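Local coordinates for nitrate reductase (Ulva prolifera, PDB 5YLY), which probably catalyses the NADH-dependent reduction of nitrate to nitrite, the first step of nitrate assimilation, with this flavin-containing reductase domain taking electrons from NADH, at residues 64-69 against 145-150; 191-196 against 251-256; 228-233 against 240-245. One frame throughout, in Å; residues are numbered along the deposited sequence.

Contact 1: 64-69 against 145-150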
loop_
_atom_site.group_PDB
_atom_site.type_symbol
_atom_site.label_atom_id
_atom_site.label_comp_id
_atom_site.label_asym_id
_atom_site.label_seq_id
_atom_site.Cartn_x
_atom_site.Cartn_y
_atom_site.Cartn_z
ATOM N N LEU A 64 9.141 -8.116 8.250
ATOM C CA LEU A 64 8.010 -8.012 7.338
ATOM C C LEU A 64 8.536 -8.210 5.920
ATOM O O LEU A 64 9.120 -7.274 5.350
ATOM C CB LEU A 64 7.288 -6.630 7.451
ATOM C CG LEU A 64 6.006 -6.486 6.585
ATOM C CD1 LEU A 64 4.915 -7.513 7.014
ATOM C CD2 LEU A 64 5.437 -5.055 6.673
ATOM N N PRO A 65 8.323 -9.390 5.310
ATOM C CA PRO A 65 8.779 -9.590 3.925
ATOM C C PRO A 65 8.022 -8.693 2.945
ATOM O O PRO A 65 6.867 -8.329 3.183
ATOM C CB PRO A 65 8.462 -11.077 3.661
ATOM C CG PRO A 65 8.356 -11.708 5.013
ATOM C CD PRO A 65 7.687 -10.613 5.834
ATOM N N THR A 66 8.693 -8.321 1.845
ATOM C CA THR A 66 8.102 -7.454 0.820
ATOM C C THR A 66 6.926 -8.181 0.196
ATOM O O THR A 66 7.098 -9.296 -0.266
ATOM C CB THR A 66 9.140 -7.089 -0.245
ATOM O OG1 THR A 66 10.302 -6.559 0.399
ATOM C CG2 THR A 66 8.581 -6.095 -1.266
ATOM N N GLY A 67 5.767 -7.516 0.163
ATOM C CA GLY A 67 4.528 -8.103 -0.351
ATOM C C GLY A 67 3.551 -8.476 0.755
ATOM O O GLY A 67 2.367 -8.726 0.490
ATOM N N LYS A 68 4.031 -8.464 2.013
ATOM C CA LYS A 68 3.235 -8.797 3.184
ATOM C C LYS A 68 2.859 -7.558 4.031
ATOM O O LYS A 68 3.454 -6.474 3.903
ATOM C CB LYS A 68 3.924 -9.887 4.008
ATOM C CG LYS A 68 4.172 -11.125 3.107
ATOM C CD LYS A 68 4.366 -12.404 3.865
ATOM C CE LYS A 68 4.609 -13.549 2.900
ATOM N NZ LYS A 68 4.763 -14.824 3.634
ATOM N N HIS A 69 1.842 -7.729 4.891
ATOM C CA HIS A 69 1.348 -6.636 5.756
ATOM C C HIS A 69 1.153 -7.163 7.194
ATOM O O HIS A 69 1.518 -8.303 7.495
ATOM C CB HIS A 69 0.019 -6.086 5.169
ATOM C CG HIS A 69 -1.118 -7.074 5.147
ATOM N ND1 HIS A 69 -1.372 -7.865 4.037
ATOM C CD2 HIS A 69 -2.080 -7.306 6.078
ATOM C CE1 HIS A 69 -2.449 -8.582 4.340
ATOM N NE2 HIS A 69 -2.916 -8.269 5.554
ATOM N N PHE A 145 1.675 -13.240 -1.178
ATOM C CA PHE A 145 2.622 -12.738 -2.167
ATOM C C PHE A 145 3.916 -12.270 -1.466
ATOM O O PHE A 145 3.875 -11.482 -0.508
ATOM C CB PHE A 145 1.999 -11.596 -2.993
ATOM C CG PHE A 145 2.940 -10.956 -3.988
ATOM C CD1 PHE A 145 3.124 -11.508 -5.249
ATOM C CD2 PHE A 145 3.610 -9.776 -3.677
ATOM C CE1 PHE A 145 3.982 -10.899 -6.174
ATOM C CE2 PHE A 145 4.455 -9.163 -4.607
ATOM C CZ PHE A 145 4.657 -9.749 -5.837
ATOM N N HIS A 146 5.055 -12.726 -1.987
ATOM C CA HIS A 146 6.353 -12.388 -1.423
ATOM C C HIS A 146 7.332 -12.063 -2.550
ATOM O O HIS A 146 7.688 -12.940 -3.321
ATOM C CB HIS A 146 6.863 -13.584 -0.583
ATOM C CG HIS A 146 8.189 -13.405 0.103
ATOM N ND1 HIS A 146 8.796 -12.165 0.233
ATOM C CD2 HIS A 146 8.928 -14.320 0.769
ATOM C CE1 HIS A 146 9.903 -12.379 0.923
ATOM N NE2 HIS A 146 10.021 -13.655 1.273
ATOM N N TYR A 147 7.776 -10.817 -2.625
ATOM C CA TYR A 147 8.794 -10.423 -3.607
ATOM C C TYR A 147 10.074 -10.653 -2.796
ATOM O O TYR A 147 10.460 -9.801 -1.987
ATOM C CB TYR A 147 8.606 -8.939 -3.992
ATOM C CG TYR A 147 9.594 -8.474 -5.043
ATOM C CD1 TYR A 147 9.404 -8.779 -6.391
ATOM C CD2 TYR A 147 10.730 -7.749 -4.689
ATOM C CE1 TYR A 147 10.318 -8.361 -7.361
ATOM C CE2 TYR A 147 11.650 -7.327 -5.651
ATOM C CZ TYR A 147 11.445 -7.648 -6.982
ATOM O OH TYR A 147 12.307 -7.186 -7.935
ATOM N N ASP A 148 10.660 -11.845 -2.945
ATOM C CA ASP A 148 11.725 -12.358 -2.080
ATOM C C ASP A 148 13.170 -12.042 -2.454
ATOM O O ASP A 148 14.068 -12.227 -1.614
ATOM C CB ASP A 148 11.585 -13.876 -1.913
ATOM C CG ASP A 148 11.723 -14.698 -3.188
ATOM O OD1 ASP A 148 11.274 -14.224 -4.255
ATOM O OD2 ASP A 148 12.253 -15.830 -3.110
ATOM N N ARG A 149 13.411 -11.639 -3.700
ATOM C CA ARG A 149 14.747 -11.272 -4.159
ATOM C C ARG A 149 14.597 -10.512 -5.461
ATOM O O ARG A 149 13.548 -10.659 -6.108
ATOM C CB ARG A 149 15.689 -12.500 -4.308
ATOM C CG ARG A 149 15.173 -13.609 -5.200
ATOM C CD ARG A 149 16.176 -14.759 -5.261
ATOM N NE ARG A 149 15.623 -15.918 -5.966
ATOM C CZ ARG A 149 15.689 -16.095 -7.280
ATOM N NH1 ARG A 149 16.296 -15.199 -8.050
ATOM N NH2 ARG A 149 15.157 -17.175 -7.836
ATOM N N PRO A 150 15.627 -9.722 -5.876
ATOM C CA PRO A 150 15.484 -8.942 -7.107
ATOM C C PRO A 150 14.995 -9.769 -8.276
ATOM O O PRO A 150 15.570 -10.806 -8.569
ATOM C CB PRO A 150 16.890 -8.377 -7.327
ATOM C CG PRO A 150 17.438 -8.227 -5.934
ATOM C CD PRO A 150 16.914 -9.428 -5.202
HETATM O O HOH W 1 0.597 -10.872 0.178
#
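The backbone amide of Tyr147 donates to Thr66 O, with a Tyr147 N to Thr66 O distance of 2.9 Å. Thr66 is the second residue of a type II beta turn, Pro65 to Lys68, which leads into strand 69-75 of the FAD-binding barrel. Its partner 145-149 is the first strand of the small antiparallel sheet that links the flavin domain to the NAD-binding domain. The same carbonyl takes a second, weak bond from His146 ND1 at 3.4 Å from Thr66 O; with CG anti to the backbone N (chi1 -179°) the ring reaches the turn, and a chi2 of 14° brings ND1 to that oxygen. A water joins the backbones further along, giving a proton to Gly67 O and accepting one from Phe145 N. Gly67 sits so close to strand 145-149 that a beta carbon there would run into Phe145 O. Thr66 CG2 lies beside Tyr147 CB, while the Tyr147 hydroxyl reaches beyond the contact to Asp190. Lys68 runs extended past Phe145 O, its CE 4.1 Å from His146 CB. The imidazole of His146 is sandwiched: Asp148 CB covers one face, and over the other Pro65 CB makes a CH-pi contact 3.7 Å from the ring centroid.

Contact 2: 191-196 against 251-256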
loop_
_atom_site.group_PDB
_atom_site.type_symbol
_atom_site.label_atom_id
_atom_site.label_comp_id
_atom_site.label_asym_id
_atom_site.label_seq_id
_atom_site.Cartn_x
_atom_site.Cartn_y
_atom_site.Cartn_z
ATOM N N LEU A 191 16.755 -4.538 -11.388
ATOM C CA LEU A 191 16.432 -3.758 -12.606
ATOM C C LEU A 191 14.963 -3.879 -13.021
ATOM O O LEU A 191 14.595 -3.444 -14.107
ATOM C CB LEU A 191 17.372 -4.112 -13.778
ATOM C CG LEU A 191 18.874 -3.784 -13.587
ATOM C CD1 LEU A 191 19.689 -4.327 -14.747
ATOM C CD2 LEU A 191 19.095 -2.281 -13.412
ATOM N N THR A 192 14.117 -4.430 -12.135
ATOM C CA THR A 192 12.683 -4.572 -12.397
ATOM C C THR A 192 12.061 -3.191 -12.658
ATOM O O THR A 192 12.428 -2.217 -11.992
ATOM C CB THR A 192 11.993 -5.286 -11.202
ATOM O OG1 THR A 192 12.688 -6.507 -10.968
ATOM C CG2 THR A 192 10.503 -5.584 -11.471
ATOM N N GLU A 193 11.206 -3.094 -13.678
ATOM C CA GLU A 193 10.509 -1.860 -14.046
ATOM C C GLU A 193 9.105 -1.883 -13.420
ATOM O O GLU A 193 8.515 -2.956 -13.212
ATOM C CB GLU A 193 10.358 -1.710 -15.566
ATOM C CG GLU A 193 11.637 -1.691 -16.369
ATOM C CD GLU A 193 11.341 -1.652 -17.855
ATOM O OE1 GLU A 193 11.185 -2.730 -18.472
ATOM O OE2 GLU A 193 11.216 -0.532 -18.396
ATOM N N ILE A 194 8.566 -0.698 -13.169
ATOM C CA ILE A 194 7.264 -0.567 -12.508
ATOM C C ILE A 194 6.394 0.448 -13.217
ATOM O O ILE A 194 6.884 1.487 -13.644
ATOM C CB ILE A 194 7.476 -0.102 -11.017
ATOM C CG1 ILE A 194 8.270 -1.137 -10.172
ATOM C CG2 ILE A 194 6.150 0.273 -10.321
ATOM C CD1 ILE A 194 8.892 -0.451 -8.881
ATOM N N ARG A 195 5.083 0.178 -13.266
ATOM C CA ARG A 195 4.104 1.159 -13.714
ATOM C C ARG A 195 3.033 1.227 -12.653
ATOM O O ARG A 195 2.457 0.197 -12.312
ATOM C CB ARG A 195 3.465 0.785 -15.078
ATOM C CG ARG A 195 4.447 0.891 -16.250
ATOM C CD ARG A 195 4.908 2.316 -16.506
ATOM N NE ARG A 195 5.838 2.387 -17.640
ATOM C CZ ARG A 195 7.162 2.231 -17.558
ATOM N NH1 ARG A 195 7.742 1.966 -16.385
ATOM N NH2 ARG A 195 7.911 2.299 -18.654
ATOM N N LEU A 196 2.771 2.417 -12.120
ATOM C CA LEU A 196 1.709 2.557 -11.135
ATOM C C LEU A 196 0.552 3.361 -11.695
ATOM O O LEU A 196 0.753 4.434 -12.292
ATOM C CB LEU A 196 2.269 3.235 -9.853
ATOM C CG LEU A 196 1.224 3.692 -8.798
ATOM C CD1 LEU A 196 0.504 2.489 -8.155
ATOM C CD2 LEU A 196 1.904 4.558 -7.705
ATOM N N ALA A 251 -1.244 3.891 -19.100
ATOM C CA ALA A 251 -0.472 3.847 -17.862
ATOM C C ALA A 251 0.306 2.593 -17.580
ATOM O O ALA A 251 1.267 2.667 -16.815
ATOM C CB ALA A 251 -1.418 4.105 -16.688
ATOM N N LEU A 252 -0.123 1.433 -18.109
ATOM C CA LEU A 252 0.482 0.154 -17.726
ATOM C C LEU A 252 1.118 -0.652 -18.841
ATOM O O LEU A 252 0.854 -0.411 -20.017
ATOM C CB LEU A 252 -0.616 -0.703 -17.031
ATOM C CG LEU A 252 -1.386 -0.033 -15.857
ATOM C CD1 LEU A 252 -2.530 -0.901 -15.426
ATOM C CD2 LEU A 252 -0.427 0.265 -14.641
ATOM N N PHE A 253 1.920 -1.658 -18.463
ATOM C CA PHE A 253 2.507 -2.588 -19.437
ATOM C C PHE A 253 1.450 -3.608 -19.879
ATOM O O PHE A 253 0.628 -4.045 -19.060
ATOM C CB PHE A 253 3.662 -3.393 -18.794
ATOM C CG PHE A 253 4.874 -2.611 -18.345
ATOM C CD1 PHE A 253 5.642 -1.897 -19.263
ATOM C CD2 PHE A 253 5.283 -2.640 -17.019
ATOM C CE1 PHE A 253 6.782 -1.202 -18.851
ATOM C CE2 PHE A 253 6.438 -1.960 -16.611
ATOM C CZ PHE A 253 7.178 -1.245 -17.533
ATOM N N ARG A 254 1.515 -4.047 -21.148
ATOM C CA ARG A 254 0.660 -5.134 -21.623
ATOM C C ARG A 254 1.305 -6.421 -21.112
ATOM O O ARG A 254 2.498 -6.413 -20.787
ATOM C CB ARG A 254 0.613 -5.162 -23.159
ATOM C CG ARG A 254 -0.191 -4.012 -23.754
ATOM C CD ARG A 254 -0.642 -4.270 -25.183
ATOM N NE ARG A 254 -1.778 -5.188 -25.296
ATOM C CZ ARG A 254 -3.058 -4.850 -25.161
ATOM N NH1 ARG A 254 -4.008 -5.770 -25.278
ATOM N NH2 ARG A 254 -3.397 -3.598 -24.891
ATOM N N TYR A 255 0.549 -7.518 -21.027
ATOM C CA TYR A 255 1.149 -8.779 -20.597
ATOM C C TYR A 255 2.143 -9.344 -21.641
ATOM O O TYR A 255 1.892 -9.324 -22.842
ATOM C CB TYR A 255 0.087 -9.852 -20.251
ATOM C CG TYR A 255 0.705 -11.211 -19.986
ATOM C CD1 TYR A 255 1.441 -11.451 -18.827
ATOM C CD2 TYR A 255 0.665 -12.218 -20.952
ATOM C CE1 TYR A 255 2.076 -12.675 -18.611
ATOM C CE2 TYR A 255 1.303 -13.442 -20.749
ATOM C CZ TYR A 255 2.000 -13.669 -19.572
ATOM O OH TYR A 255 2.627 -14.873 -19.362
ATOM N N GLU A 256 3.253 -9.861 -21.138
ATOM C CA GLU A 256 4.322 -10.588 -21.817
ATOM C C GLU A 256 4.866 -11.502 -20.716
ATOM O O GLU A 256 4.821 -11.086 -19.554
ATOM C CB GLU A 256 5.458 -9.629 -22.241
ATOM C CG GLU A 256 5.289 -8.960 -23.595
ATOM C CD GLU A 256 6.309 -7.862 -23.845
ATOM O OE1 GLU A 256 7.517 -8.102 -23.623
ATOM O OE2 GLU A 256 5.894 -6.750 -24.246
HETATM O O HOH W 2 2.113 4.589 -15.064
#
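Arg195 and Leu252 have the nearest CA atoms across the contact, 5.5 Å apart, where strand residues 193-196 and the chain leaving helix 245-251 run in directions 143° apart. The contact is carried by Arg195, whose CG lies over one face of the Phe253 ring. This CG sits 3.6 Å from the Phe253 ring centroid in a CH-pi contact, and a bend at chi2 (-65°) carries the guanidinium past the rim, to the ring's CZ and CE1 end. Phe253 CZ then comes under the centre of the Arg195 guanidinium, 3.4 Å from its plane, although the two planes are inclined by 40° and do not stack flat. Arg195 NH1 donates to Ile194 O at 2.9 Å, in the guanidinium plane but well above the carbonyl plane, and this bond fixes the turn of the group. This is one face of the parallel sheet of the Rossmann-like NAD-binding domain: Glu193 and Arg195 point to Phe253, whereas Ile194 and Leu196 face helix 174-185. With an alanine here in place of Arg195, the ring would lose the CG and guanidinium contacts and would probably be held less firmly, by Glu193 CB and Arg164. Glu193 CB approaches Phe253 CZ at 3.8 Å, the side chains crossing at about a right angle. At the helix end, Leu252 CD2 packs against Arg195 CB and O, and Ala251 O lies 3.4 Å from Arg195 CB.

Contact 3: 228-233 against 240-245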
loop_
_atom_site.group_PDB
_atom_site.type_symbol
_atom_site.label_atom_id
_atom_site.label_comp_id
_atom_site.label_asym_id
_atom_site.label_seq_id
_atom_site.Cartn_x
_atom_site.Cartn_y
_atom_site.Cartn_z
ATOM N N THR A 228 -5.644 9.091 -11.504
ATOM C CA THR A 228 -7.003 9.415 -11.929
ATOM C C THR A 228 -7.779 9.850 -10.706
ATOM O O THR A 228 -7.521 9.364 -9.604
ATOM C CB THR A 228 -7.720 8.337 -12.761
ATOM O OG1 THR A 228 -8.896 8.931 -13.338
ATOM C CG2 THR A 228 -8.121 7.101 -11.941
ATOM N N VAL A 229 -8.659 10.816 -10.888
ATOM C CA VAL A 229 -9.559 11.298 -9.840
ATOM C C VAL A 229 -10.975 11.320 -10.424
ATOM O O VAL A 229 -11.114 11.467 -11.639
ATOM C CB VAL A 229 -9.125 12.641 -9.182
ATOM C CG1 VAL A 229 -7.788 12.509 -8.446
ATOM C CG2 VAL A 229 -9.086 13.776 -10.197
ATOM N N ASP A 230 -12.010 11.089 -9.590
ATOM C CA ASP A 230 -13.407 11.065 -10.039
ATOM C C ASP A 230 -13.790 12.453 -10.513
ATOM O O ASP A 230 -14.133 12.644 -11.686
ATOM C CB ASP A 230 -14.351 10.620 -8.901
ATOM C CG ASP A 230 -14.181 9.197 -8.392
ATOM O OD1 ASP A 230 -13.371 8.447 -8.971
ATOM O OD2 ASP A 230 -14.899 8.820 -7.446
ATOM N N ARG A 231 -13.666 13.428 -9.602
ATOM C CA ARG A 231 -13.992 14.819 -9.875
ATOM C C ARG A 231 -12.730 15.693 -9.829
ATOM O O ARG A 231 -12.240 16.058 -8.753
ATOM C CB ARG A 231 -15.151 15.353 -8.998
ATOM C CG ARG A 231 -15.391 14.599 -7.682
ATOM C CD ARG A 231 -15.042 15.437 -6.474
ATOM N NE ARG A 231 -15.980 16.538 -6.253
ATOM C CZ ARG A 231 -15.925 17.375 -5.222
ATOM N NH1 ARG A 231 -14.976 17.245 -4.300
ATOM N NH2 ARG A 231 -16.824 18.344 -5.098
ATOM N N PRO A 232 -12.189 15.990 -11.029
ATOM C CA PRO A 232 -10.973 16.815 -11.121
ATOM C C PRO A 232 -11.184 18.335 -11.078
ATOM O O PRO A 232 -12.279 18.829 -11.377
ATOM C CB PRO A 232 -10.397 16.401 -12.475
ATOM C CG PRO A 232 -11.594 16.054 -13.299
ATOM C CD PRO A 232 -12.663 15.566 -12.364
ATOM N N THR A 233 -10.096 19.072 -10.751
ATOM C CA THR A 233 -10.028 20.537 -10.725
ATOM C C THR A 233 -9.467 21.032 -12.085
ATOM O O THR A 233 -8.902 20.208 -12.808
ATOM C CB THR A 233 -9.221 21.022 -9.508
ATOM O OG1 THR A 233 -7.991 20.300 -9.423
ATOM C CG2 THR A 233 -9.999 20.902 -8.205
ATOM N N SER A 240 -9.283 11.467 -15.612
ATOM C CA SER A 240 -10.542 11.696 -14.910
ATOM C C SER A 240 -11.404 10.435 -15.002
ATOM O O SER A 240 -11.378 9.731 -16.022
ATOM C CB SER A 240 -11.323 12.842 -15.570
ATOM O OG SER A 240 -10.549 14.018 -15.754
ATOM N N GLY A 241 -12.229 10.227 -13.982
ATOM C CA GLY A 241 -13.195 9.135 -13.967
ATOM C C GLY A 241 -12.625 7.806 -13.536
ATOM O O GLY A 241 -11.515 7.747 -13.012
ATOM N N PHE A 242 -13.393 6.735 -13.753
ATOM C CA PHE A 242 -13.004 5.377 -13.372
ATOM C C PHE A 242 -11.936 4.804 -14.294
ATOM O O PHE A 242 -11.875 5.160 -15.480
ATOM C CB PHE A 242 -14.221 4.427 -13.378
ATOM C CG PHE A 242 -15.433 4.893 -12.605
ATOM C CD1 PHE A 242 -15.343 5.183 -11.247
ATOM C CD2 PHE A 242 -16.675 4.992 -13.226
ATOM C CE1 PHE A 242 -16.474 5.603 -10.531
ATOM C CE2 PHE A 242 -17.801 5.405 -12.511
ATOM C CZ PHE A 242 -17.692 5.711 -11.169
ATOM N N ILE A 243 -11.131 3.874 -13.753
ATOM C CA ILE A 243 -10.129 3.152 -14.525
ATOM C C ILE A 243 -10.880 2.410 -15.672
ATOM O O ILE A 243 -11.894 1.761 -15.421
ATOM C CB ILE A 243 -9.340 2.194 -13.603
ATOM C CG1 ILE A 243 -8.519 2.988 -12.542
ATOM C CG2 ILE A 243 -8.436 1.270 -14.409
ATOM C CD1 ILE A 243 -7.961 2.181 -11.411
ATOM N N ASP A 244 -10.431 2.603 -16.923
ATOM C CA ASP A 244 -10.991 1.948 -18.103
ATOM C C ASP A 244 -9.850 1.366 -18.942
ATOM O O ASP A 244 -8.680 1.523 -18.567
ATOM C CB ASP A 244 -11.928 2.884 -18.907
ATOM C CG ASP A 244 -11.317 4.119 -19.573
ATOM O OD1 ASP A 244 -10.085 4.312 -19.470
ATOM O OD2 ASP A 244 -12.072 4.886 -20.200
ATOM N N LEU A 245 -10.174 0.660 -20.035
ATOM C CA LEU A 245 -9.151 0.036 -20.886
ATOM C C LEU A 245 -8.129 1.040 -21.406
ATOM O O LEU A 245 -6.936 0.757 -21.349
ATOM C CB LEU A 245 -9.780 -0.756 -22.056
ATOM C CG LEU A 245 -8.794 -1.529 -22.954
ATOM C CD1 LEU A 245 -8.002 -2.574 -22.172
ATOM C CD2 LEU A 245 -9.507 -2.161 -24.144
#
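Gly241 is held through both its amide N and its carbonyl O by neighbouring residues of the 228-233 segment. Its amide donates to Val229 O, the Gly241 N to Val229 O distance being 2.9 Å, and its carbonyl accepts the hydroxyl proton of Thr228, with Thr228 OG1 2.9 Å from Gly241 O. A chi1 of -167° swings OG1 away from its own N and toward the 240-245 segment, committing it to that carbonyl. Val229 O is approached by a second group, the CA-H of Ser240, 3.3 Å from Ser240 CA. Around this polar centre, Pro232 CG rests 3.4 Å from Ser240 OG, and Thr228 CG2 meets Ile243 CG1 at 4.2 Å. Gly241 has a positive phi of 83°, at which the chain departs from the sheet. What follows is held in place by Ile243, buried against Cys248 of helix 245-251, Cys274 of helix 267-280 and residues of strand 193-200. Asp244 then N-caps helix 245-251 through Met247 N. Val229 and Ser240 form a parallel beta bridge, by which the short strand 239-240 adds an outermost strand to the parallel sheet of the Rossmann-like NAD-binding domain.

In the fold
Contacts 2 and 3 belong to the same parallel sheet, where strands 193-200 and 223-229 are neighbours, and contact 3 is nested within the loop that contact 2 closes. Contact 1, about 30 Å from contact 3 centre to centre, joins the flavin barrel to the linking sheet. It nevertheless touches contact 2 through a probable hydrogen bond between the hydroxyls of Tyr147 and Thr192. All three are partly buried, but contact 3 has the most exposed residues. Backbone carbonyls accept bonds in contacts 1 and 3, from amides and from a side chain in each (weak in contact 1), whereas contact 2 relies on an arginine with CG over an aromatic face and guanidinium past the rim.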